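Local coordinates for early 35 kDa protein (Autographa californica nucleopolyhedrovirus, PDB 1P35) that inhibits host caspases to block the apoptosis of infected insect cells and also suppresses the host's antiviral RNA interference response, at residues A[51-56]-A[169-174]; A[102-107]-A[146-151]; A[175-180]-A[294-299]; A[14-19]-A[196-201]. All coordinates share one frame; numbering follows the deposited sequence.

Contact 1: A[51-56]-A[169-174]; sequences PIRSVT and EYNPIG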
# COMPACT_ATOMS: atom_id res chain seq x y z
N PRO A 51 11.34 25.89 -18.39
CA PRO A 51 10.59 26.62 -17.39
C PRO A 51 9.39 25.90 -16.83
O PRO A 51 8.68 25.22 -17.56
CB PRO A 51 10.20 27.91 -18.13
CG PRO A 51 9.95 27.33 -19.63
CD PRO A 51 11.26 26.55 -19.72
N ILE A 52 9.19 26.06 -15.53
CA ILE A 52 8.06 25.47 -14.85
C ILE A 52 6.80 26.24 -15.26
O ILE A 52 6.83 27.45 -15.46
CB ILE A 52 8.22 25.54 -13.32
CG1 ILE A 52 9.29 24.51 -12.90
CG2 ILE A 52 6.89 25.33 -12.65
CD1 ILE A 52 9.59 24.47 -11.42
N ARG A 53 5.70 25.53 -15.37
CA ARG A 53 4.50 26.17 -15.78
C ARG A 53 3.44 26.13 -14.70
O ARG A 53 2.75 27.12 -14.47
CB ARG A 53 3.99 25.53 -17.05
CG ARG A 53 2.93 26.37 -17.69
CD ARG A 53 2.26 25.59 -18.78
NE ARG A 53 1.59 24.45 -18.21
CZ ARG A 53 1.24 23.41 -18.92
NH1 ARG A 53 1.51 23.39 -20.23
NH2 ARG A 53 0.62 22.39 -18.33
N SER A 54 3.25 24.97 -14.09
CA SER A 54 2.30 24.88 -12.99
C SER A 54 2.64 23.67 -12.13
O SER A 54 3.38 22.81 -12.56
CB SER A 54 0.86 24.82 -13.49
OG SER A 54 0.65 23.74 -14.35
N VAL A 55 2.15 23.66 -10.89
CA VAL A 55 2.40 22.55 -9.98
C VAL A 55 1.22 21.64 -10.12
O VAL A 55 0.12 22.10 -10.40
CB VAL A 55 2.44 22.99 -8.52
CG1 VAL A 55 3.71 23.80 -8.22
CG2 VAL A 55 1.21 23.86 -8.26
N THR A 56 1.42 20.36 -9.89
CA THR A 56 0.31 19.47 -10.01
C THR A 56 0.08 18.76 -8.68
O THR A 56 0.84 18.96 -7.73
CB THR A 56 0.57 18.47 -11.15
OG1 THR A 56 1.80 17.76 -10.90
CG2 THR A 56 0.69 19.21 -12.45
N GLU A 169 4.55 20.67 -13.89
CA GLU A 169 4.74 20.50 -15.32
C GLU A 169 5.69 21.58 -15.81
O GLU A 169 5.69 22.71 -15.30
CB GLU A 169 3.44 20.61 -16.10
CG GLU A 169 2.63 19.35 -16.10
CD GLU A 169 1.25 19.54 -16.64
OE1 GLU A 169 1.12 20.21 -17.67
OE2 GLU A 169 0.28 19.01 -16.05
N TYR A 170 6.52 21.23 -16.77
CA TYR A 170 7.42 22.22 -17.32
C TYR A 170 7.49 22.03 -18.85
O TYR A 170 7.00 21.01 -19.41
CB TYR A 170 8.81 22.10 -16.67
CG TYR A 170 9.49 20.76 -16.88
CD1 TYR A 170 9.00 19.60 -16.30
CD2 TYR A 170 10.65 20.66 -17.67
CE1 TYR A 170 9.65 18.36 -16.50
CE2 TYR A 170 11.30 19.42 -17.87
CZ TYR A 170 10.80 18.30 -17.30
OH TYR A 170 11.32 17.09 -17.69
N ASN A 171 8.09 23.01 -19.51
CA ASN A 171 8.25 23.03 -20.97
C ASN A 171 9.74 22.88 -21.32
O ASN A 171 10.48 23.85 -21.37
CB ASN A 171 7.69 24.35 -21.48
CG ASN A 171 6.23 24.45 -21.18
OD1 ASN A 171 5.78 25.34 -20.45
ND2 ASN A 171 5.46 23.49 -21.71
N PRO A 172 10.17 21.66 -21.66
CA PRO A 172 11.56 21.31 -22.01
C PRO A 172 12.16 22.15 -23.12
O PRO A 172 11.54 22.37 -24.16
CB PRO A 172 11.46 19.84 -22.43
CG PRO A 172 10.17 19.37 -21.77
CD PRO A 172 9.26 20.54 -21.95
N ILE A 173 13.35 22.68 -22.90
CA ILE A 173 13.97 23.42 -23.99
C ILE A 173 14.68 22.32 -24.83
O ILE A 173 15.34 21.43 -24.29
CB ILE A 173 15.00 24.49 -23.50
CG1 ILE A 173 14.31 25.67 -22.76
CG2 ILE A 173 15.83 24.92 -24.65
CD1 ILE A 173 12.93 26.19 -23.36
N GLY A 174 14.47 22.35 -26.14
CA GLY A 174 15.12 21.41 -27.05
C GLY A 174 15.20 19.89 -26.92
O GLY A 174 16.28 19.34 -27.11

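Contact 2: A[102-107]-A[146-151]; sequences VSCQNG and DYYVAV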
# COMPACT_ATOMS: atom_id res chain seq x y z
N VAL A 102 7.24 25.36 -4.54
CA VAL A 102 8.00 25.45 -5.78
C VAL A 102 7.98 26.78 -6.54
O VAL A 102 6.89 27.40 -6.76
CB VAL A 102 7.51 24.33 -6.77
CG1 VAL A 102 8.23 24.39 -8.07
CG2 VAL A 102 7.68 22.93 -6.10
N SER A 103 9.17 27.22 -6.94
CA SER A 103 9.36 28.41 -7.78
C SER A 103 10.45 28.04 -8.83
O SER A 103 11.08 26.98 -8.73
CB SER A 103 9.76 29.67 -6.95
OG SER A 103 11.05 29.57 -6.37
N CYS A 104 10.65 28.87 -9.85
CA CYS A 104 11.61 28.51 -10.91
C CYS A 104 12.46 29.69 -11.30
O CYS A 104 11.95 30.83 -11.41
CB CYS A 104 10.86 27.99 -12.15
SG CYS A 104 11.89 27.34 -13.51
N GLN A 105 13.76 29.41 -11.50
CA GLN A 105 14.75 30.40 -11.89
C GLN A 105 15.46 29.91 -13.14
O GLN A 105 15.86 28.72 -13.24
CB GLN A 105 15.81 30.60 -10.78
CG GLN A 105 15.27 31.23 -9.50
CD GLN A 105 14.61 32.57 -9.80
OE1 GLN A 105 13.78 33.07 -9.03
NE2 GLN A 105 14.97 33.15 -10.92
N ASN A 106 15.58 30.79 -14.12
CA ASN A 106 16.31 30.43 -15.31
C ASN A 106 17.77 30.29 -14.77
O ASN A 106 18.23 31.13 -13.95
CB ASN A 106 16.21 31.54 -16.35
CG ASN A 106 16.98 31.20 -17.62
OD1 ASN A 106 18.18 30.93 -17.57
ND2 ASN A 106 16.27 31.23 -18.78
N GLY A 107 18.47 29.23 -15.19
CA GLY A 107 19.84 29.01 -14.75
C GLY A 107 20.69 30.27 -14.89
O GLY A 107 21.53 30.54 -14.04
N ASP A 146 21.82 27.13 -20.07
CA ASP A 146 20.66 26.92 -20.93
C ASP A 146 19.51 26.13 -20.26
O ASP A 146 18.38 26.12 -20.74
CB ASP A 146 21.14 26.24 -22.21
CG ASP A 146 22.09 25.08 -21.92
OD1 ASP A 146 23.07 25.26 -21.15
OD2 ASP A 146 21.86 23.98 -22.49
N TYR A 147 19.79 25.52 -19.11
CA TYR A 147 18.81 24.73 -18.35
C TYR A 147 18.18 25.63 -17.28
O TYR A 147 18.68 26.72 -17.01
CB TYR A 147 19.51 23.57 -17.64
CG TYR A 147 20.30 22.66 -18.56
CD1 TYR A 147 19.95 22.52 -19.91
CD2 TYR A 147 21.37 21.90 -18.07
CE1 TYR A 147 20.65 21.66 -20.74
CE2 TYR A 147 22.08 21.04 -18.90
CZ TYR A 147 21.72 20.92 -20.23
OH TYR A 147 22.41 20.06 -21.06
N TYR A 148 17.08 25.17 -16.67
CA TYR A 148 16.45 25.96 -15.60
C TYR A 148 16.73 25.40 -14.21
O TYR A 148 17.43 24.40 -14.07
CB TYR A 148 14.94 26.07 -15.83
CG TYR A 148 14.58 26.98 -16.98
CD1 TYR A 148 14.92 26.63 -18.30
CD2 TYR A 148 13.95 28.20 -16.76
CE1 TYR A 148 14.64 27.47 -19.36
CE2 TYR A 148 13.67 29.06 -17.82
CZ TYR A 148 14.03 28.68 -19.12
OH TYR A 148 13.79 29.50 -20.18
N VAL A 149 16.16 26.04 -13.19
CA VAL A 149 16.38 25.59 -11.82
C VAL A 149 15.11 25.58 -11.00
O VAL A 149 14.46 26.63 -10.86
CB VAL A 149 17.38 26.49 -11.06
CG1 VAL A 149 17.48 26.00 -9.61
CG2 VAL A 149 18.77 26.48 -11.73
N ALA A 150 14.74 24.42 -10.47
CA ALA A 150 13.54 24.30 -9.64
C ALA A 150 14.00 24.62 -8.23
O ALA A 150 14.97 24.01 -7.76
CB ALA A 150 12.95 22.85 -9.72
N VAL A 151 13.31 25.54 -7.54
CA VAL A 151 13.68 25.94 -6.17
C VAL A 151 12.57 25.43 -5.28
O VAL A 151 11.42 25.86 -5.39
CB VAL A 151 13.78 27.48 -6.08
CG1 VAL A 151 14.12 27.90 -4.66
CG2 VAL A 151 14.81 28.02 -7.12
O HOH W 1 10.42 28.36 -4.03

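Contact 3: A[175-180]-A[294-299]; sequences NKVIVP and LNTIKA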
# COMPACT_ATOMS: atom_id res chain seq x y z
N ASN A 175 14.08 19.22 -26.67
CA ASN A 175 14.09 17.74 -26.55
C ASN A 175 15.10 17.15 -25.56
O ASN A 175 15.74 16.13 -25.81
CB ASN A 175 14.30 17.08 -27.92
CG ASN A 175 13.27 17.53 -28.95
OD1 ASN A 175 12.09 17.67 -28.64
ND2 ASN A 175 13.72 17.71 -30.19
N LYS A 176 15.25 17.82 -24.43
CA LYS A 176 16.13 17.37 -23.37
C LYS A 176 15.27 17.18 -22.10
O LYS A 176 14.22 17.84 -21.95
CB LYS A 176 17.17 18.44 -23.09
CG LYS A 176 18.12 18.68 -24.22
CD LYS A 176 19.15 17.57 -24.30
CE LYS A 176 20.20 17.89 -25.34
NZ LYS A 176 21.14 16.75 -25.48
N VAL A 177 15.74 16.28 -21.24
CA VAL A 177 15.19 15.99 -19.92
C VAL A 177 16.37 15.82 -18.98
O VAL A 177 17.34 15.16 -19.30
CB VAL A 177 14.49 14.65 -19.80
CG1 VAL A 177 13.66 14.63 -18.51
CG2 VAL A 177 13.71 14.36 -21.01
N ILE A 178 16.27 16.40 -17.80
CA ILE A 178 17.33 16.26 -16.83
C ILE A 178 16.76 15.46 -15.63
O ILE A 178 15.78 15.88 -15.04
CB ILE A 178 17.77 17.66 -16.40
CG1 ILE A 178 18.34 18.39 -17.61
CG2 ILE A 178 18.76 17.59 -15.25
CD1 ILE A 178 18.82 19.82 -17.32
N VAL A 179 17.34 14.31 -15.29
CA VAL A 179 16.87 13.55 -14.14
C VAL A 179 17.82 14.06 -13.07
O VAL A 179 19.01 13.84 -13.13
CB VAL A 179 17.02 12.08 -14.33
CG1 VAL A 179 16.25 11.38 -13.25
CG2 VAL A 179 16.51 11.64 -15.75
N PRO A 180 17.29 14.77 -12.09
CA PRO A 180 18.13 15.35 -11.01
C PRO A 180 18.73 14.44 -9.96
O PRO A 180 18.29 14.43 -8.81
CB PRO A 180 17.18 16.41 -10.43
CG PRO A 180 15.84 15.72 -10.50
CD PRO A 180 15.87 15.15 -11.94
N LEU A 294 19.12 13.37 -20.89
CA LEU A 294 18.76 12.60 -22.11
C LEU A 294 17.99 13.41 -23.14
O LEU A 294 17.53 14.52 -22.86
CB LEU A 294 17.89 11.39 -21.72
CG LEU A 294 18.64 10.51 -20.71
CD1 LEU A 294 17.68 9.68 -19.94
CD2 LEU A 294 19.77 9.71 -21.43
N ASN A 295 17.84 12.83 -24.33
CA ASN A 295 17.04 13.42 -25.41
C ASN A 295 15.68 12.75 -25.34
O ASN A 295 15.58 11.54 -25.06
CB ASN A 295 17.67 13.15 -26.79
CG ASN A 295 18.97 13.92 -27.01
OD1 ASN A 295 19.02 15.13 -26.83
ND2 ASN A 295 20.02 13.21 -27.40
N THR A 296 14.62 13.54 -25.53
CA THR A 296 13.26 13.03 -25.51
C THR A 296 12.98 12.47 -26.91
O THR A 296 13.77 12.66 -27.83
CB THR A 296 12.25 14.18 -25.21
OG1 THR A 296 12.42 15.25 -26.14
CG2 THR A 296 12.53 14.76 -23.87
N ILE A 297 11.87 11.76 -27.07
CA ILE A 297 11.49 11.25 -28.38
C ILE A 297 10.97 12.48 -29.17
O ILE A 297 10.27 13.33 -28.60
CB ILE A 297 10.37 10.19 -28.24
CG1 ILE A 297 10.86 9.03 -27.36
CG2 ILE A 297 9.97 9.66 -29.61
CD1 ILE A 297 12.15 8.38 -27.83
N LYS A 298 11.30 12.58 -30.47
CA LYS A 298 10.92 13.76 -31.28
C LYS A 298 9.48 13.98 -31.85
O LYS A 298 8.92 15.08 -31.72
CB LYS A 298 11.89 13.94 -32.47
CG LYS A 298 13.38 14.19 -32.14
CD LYS A 298 14.10 12.93 -31.65
CE LYS A 298 15.61 13.14 -31.49
NZ LYS A 298 15.97 14.17 -30.45
N ALA A 299 8.88 12.96 -32.48
CA ALA A 299 7.55 13.14 -33.08
C ALA A 299 6.39 13.13 -32.08
O ALA A 299 5.68 14.13 -31.92
CB ALA A 299 7.30 12.09 -34.19

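Contact 4: A[14-19]-A[196-201]; sequences IIRDCQ and VAYVDS. With PO4 (phosphate ion), chain D; EDO (1,2-ethanediol), chain G.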
# COMPACT_ATOMS: atom_id res chain seq x y z
N ILE A 14 12.44 9.35 -4.67
CA ILE A 14 11.67 8.71 -5.74
C ILE A 14 11.32 9.79 -6.77
O ILE A 14 10.79 10.83 -6.41
CB ILE A 14 10.40 8.09 -5.17
CG1 ILE A 14 10.80 7.14 -4.01
CG2 ILE A 14 9.68 7.28 -6.22
CD1 ILE A 14 9.62 6.45 -3.35
N ILE A 15 11.57 9.49 -8.04
CA ILE A 15 11.39 10.42 -9.11
C ILE A 15 10.67 9.83 -10.27
O ILE A 15 10.88 8.66 -10.59
CB ILE A 15 12.77 10.86 -9.65
CG1 ILE A 15 13.56 11.57 -8.56
CG2 ILE A 15 12.62 11.66 -10.96
CD1 ILE A 15 15.05 11.82 -9.00
N ARG A 16 9.83 10.65 -10.90
CA ARG A 16 9.14 10.23 -12.11
C ARG A 16 9.08 11.47 -12.98
O ARG A 16 8.80 12.58 -12.50
CB ARG A 16 7.71 9.74 -11.84
CG ARG A 16 7.17 8.97 -13.03
CD ARG A 16 5.65 8.64 -12.95
NE ARG A 16 4.88 9.87 -13.02
CZ ARG A 16 3.56 9.96 -12.93
NH1 ARG A 16 2.82 8.87 -12.76
NH2 ARG A 16 2.99 11.16 -13.03
N ASP A 17 9.36 11.30 -14.27
CA ASP A 17 9.32 12.41 -15.20
C ASP A 17 8.76 11.82 -16.49
O ASP A 17 9.37 10.94 -17.07
CB ASP A 17 10.72 12.99 -15.38
CG ASP A 17 10.74 14.22 -16.27
OD1 ASP A 17 10.39 14.07 -17.46
OD2 ASP A 17 11.12 15.31 -15.79
N CYS A 18 7.61 12.34 -16.92
CA CYS A 18 6.91 11.83 -18.09
C CYS A 18 6.52 12.95 -19.07
O CYS A 18 6.35 14.10 -18.67
CB CYS A 18 5.64 11.08 -17.64
SG CYS A 18 5.82 9.68 -16.45
N GLN A 19 6.37 12.60 -20.35
CA GLN A 19 5.95 13.55 -21.38
C GLN A 19 4.46 13.72 -21.09
O GLN A 19 3.80 12.73 -20.83
CB GLN A 19 6.14 12.93 -22.79
CG GLN A 19 6.18 13.94 -23.99
CD GLN A 19 7.45 14.89 -24.03
OE1 GLN A 19 8.61 14.45 -23.94
NE2 GLN A 19 7.21 16.19 -24.19
N VAL A 196 15.30 5.98 -6.88
CA VAL A 196 14.75 5.19 -7.98
C VAL A 196 14.07 6.26 -8.85
O VAL A 196 13.63 7.30 -8.33
CB VAL A 196 13.70 4.10 -7.52
CG1 VAL A 196 14.37 3.04 -6.64
CG2 VAL A 196 12.58 4.71 -6.73
N ALA A 197 14.05 6.03 -10.16
CA ALA A 197 13.44 6.91 -11.12
C ALA A 197 12.80 6.13 -12.27
O ALA A 197 13.26 5.03 -12.69
CB ALA A 197 14.45 7.90 -11.66
N TYR A 198 11.71 6.70 -12.75
CA TYR A 198 10.95 6.18 -13.86
C TYR A 198 10.88 7.39 -14.83
O TYR A 198 10.41 8.46 -14.42
CB TYR A 198 9.53 5.78 -13.36
CG TYR A 198 8.59 5.33 -14.46
CD1 TYR A 198 8.04 6.26 -15.35
CD2 TYR A 198 8.25 3.97 -14.62
CE1 TYR A 198 7.18 5.88 -16.37
CE2 TYR A 198 7.39 3.56 -15.64
CZ TYR A 198 6.84 4.53 -16.52
OH TYR A 198 5.90 4.18 -17.46
N VAL A 199 11.37 7.25 -16.08
CA VAL A 199 11.37 8.39 -17.04
C VAL A 199 10.96 7.84 -18.40
O VAL A 199 11.61 6.93 -18.89
CB VAL A 199 12.76 9.04 -17.21
CG1 VAL A 199 12.62 10.32 -18.05
CG2 VAL A 199 13.41 9.37 -15.83
N ASP A 200 9.90 8.39 -19.01
CA ASP A 200 9.43 7.88 -20.30
C ASP A 200 9.69 8.82 -21.44
O ASP A 200 10.15 9.93 -21.23
CB ASP A 200 7.94 7.50 -20.25
CG ASP A 200 6.97 8.70 -20.15
OD1 ASP A 200 7.26 9.79 -20.65
OD2 ASP A 200 5.86 8.50 -19.59
N SER A 201 9.45 8.33 -22.66
CA SER A 201 9.66 9.07 -23.89
C SER A 201 11.09 9.55 -24.00
O SER A 201 11.33 10.71 -24.38
CB SER A 201 8.70 10.26 -24.01
OG SER A 201 7.40 9.87 -23.62
P PO4 D . -0.92 9.98 -13.42
O1 PO4 D . -0.17 11.23 -13.84
O2 PO4 D . -2.37 10.35 -13.17
O3 PO4 D . -0.84 8.91 -14.50
O4 PO4 D . -0.27 9.44 -12.17
C1 EDO G . 4.11 4.63 -11.85
O1 EDO G . 3.02 3.70 -12.07
C2 EDO G . 4.60 5.22 -13.14
O2 EDO G . 3.60 6.06 -13.66
O HOH W 2 3.79 9.90 -20.60

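Contact 1: A[51-56]-A[169-174]
Glu169 holds CG anti to its carbonyl carbon (chi1 -81°) and continues extended, while Arg53 sets CG opposite its own backbone N (chi1 -167°) and bends only at chi3 (64°). These torsions lay the two side chains alongside one another, pointing the same way. Their charged ends form a salt bridge whose details are doubtful: NH2 and OE1 are modelled too close, and the arginine is poorly ordered. At the other carboxylate oxygen, Thr56 crosses Glu169 at about a right angle, its CG2 methyl 3.6 Å from Glu169 OE2, while its hydroxyl turns to Glu26 and Ser167. Asn171 crosses Arg53 at a slant, with OD1 3.8 Å from Arg53 CB; its ND2 bonds instead to Gln23 O. At the far end Pro51 packs crosswise on the loop that follows the strand, where its CD sits 3.3 Å from Asn171 O and 4.0 Å from Ile173 CD1. Three backbone bonds join the segments: Asn171 N to Pro51 O (3.0 Å), Arg53 N to Glu169 O (2.8 Å) and Glu169 N to Ser54 O (2.8 Å). Ile52 and Tyr170 share the opposite sheet face from Glu169 and Ser54, and the tyrosine ring leads away to Asp17, to which its hydroxyl is hydrogen-bonded. Lys255 and Glu257 of the second subunit pack against Ser54 and Thr56. Both Arg53 and Ser54 stand opposite Glu169, the extra residue shifting the antiparallel register by one: this is a classic beta bulge.

Contact 2: A[102-107]-A[146-151]
Antiparallel pairing of strands 98-106 and 148-154 makes this contact, in which Ser103 faces Val151 and Gln105 faces Val149 as hydrogen-bonded pairs, with Cys104 and Ala150 as the non-hydrogen-bonded pair between them. Ser103 N and Val151 O are 3.1 Å apart, and the return bond from Val151 N to Ser103 O is nearly straight. A further backbone bond joins Gly107 N to Tyr147 O at 3.1 Å, in the carbonyl plane and on a lone pair. On one face Gln105, bent at chi2, brings CG to 4.0 Å from Val151 CG2 before its amide leads away toward helix 110-120. Ser103 OG lies over the same valine, 3.5 Å from Val151 CB, and a water that donates to Val151 O also bonds to this hydroxyl. Cys104 and Ala150 occupy the other face, where both touch Ile52. The Cys104 sulfur approaches the Tyr148 ring obliquely, SG lying 3.9 Å from CD2. Asn106 has CG anti to its backbone N (chi1 180°), which carries its amide over a face of the same ring; OD1 accepts from Ser108 N, the two planes stand 52° apart, and Asn106 ND2 lies 3.4 Å from Tyr148 CZ.

Contact 3: A[175-180]-A[294-299]
The C-terminal strand 292-295 pairs here with strand 176-179, just after Asn175. Val177 and Leu294 bond to each other in both directions, Val177 N to Leu294 O and Leu294 N to Val177 O each spanning 3.0 Å. The next bond, from Thr296 N to Asn175 O at 2.8 Å, is less regular: the donor stands well above the carbonyl plane. The two strands form a two-stranded antiparallel ribbon, with Lys176 and Asn295 on one face and Val177 and Leu294 on the other. Lys176 bends at chi2 (-76°), which turns its chain alongside Asn295, the two side chains pointing the same way. Its NZ donates to Asn295 OD1 at 3.0 Å, from a position tilted 32° out of the amide's carbonyl plane, and CE follows at 3.4 Å from the same oxygen. Thr296 crosses Asn175 at about a right angle, its OG1 lying 3.2 Å from Asn175 CB; no bond to the asparagine amide results, the angle being poor. Thr296 is buried, covered in part by Arg25 and Gln19, and its carbonyl accepts from Gln203 NE2. Arg25 also touches Val177, on which Asp17 packs too. The poorly ordered Lys298 passes Asn175 with CG 4.0 Å from ND2.

Contact 4: A[14-19]-A[196-201]
Arg16 starts beside Tyr198: CB lies 3.9 Å from Tyr198 O, and CG lies 3.7 Å from Tyr198 CD1, meeting the ring obliquely. With CG opposite the backbone N in both residues (chi1 -164° and 175°), the two side chains run side by side. The arginine CD then reaches the bound ethanediol, whose C2 sits centrally over one face of the tyrosine ring, 3.9 Å above its plane. At the tip, NH1 donates to ethanediol O2 and, at the guanidinium edge, to phosphate O4 at 3.2 Å, while NH2 gives a 3.3 Å bond to phosphate O1. Glu26 forms a salt bridge with NH2, and Lys58 of this chain and Arg79 of the second subunit also hold the phosphate. Beneath, strands 10-21 and 191-199 pair in parallel, Ile15 bonding through N to Val196 O and through O to Tyr198 N, and Asp17 likewise to Tyr198 O and Asp200 N. Farther along, the Asp200 carboxylate replaces a backbone acceptor: OD1 takes Gln19 N at 3.0 Å on its syn lone pair and Ser201 OG from above its plane. A water bridges Asp200 OD2 and Gln19 O. The double grip on OD1 probably fixes the carboxylate's rotation and favours its charged form, and the cluster of basic groups suggests a site suited to anions, although both phosphate and ethanediol probably came from the crystallisation liquor.

Contact 4 spans the chain from 14-19 to 196-201, and contacts 1 and 2 fall within that interval, contact 2 itself lying between the two segments of contact 1. Contact 3 opens after contact 1 closes and crosses contact 4 in sequence. Contacts 1 and 2 have centres about 10 Å apart and lie on neighbouring strands, 164-170 in contact 1 and 98-106 in contact 2; Ile52 packs on Val102. Contacts 3 and 4, with centres about 11 Å apart, are joined where Ile297 N approaches Ser201 O. Contacts 1 and 4 also touch, whereas contacts 2 and 4, with centres about 19 Å apart, do not. Through contacts 3 and 4 the C-terminal tail meets residues 14-19, from the far end of the sequence.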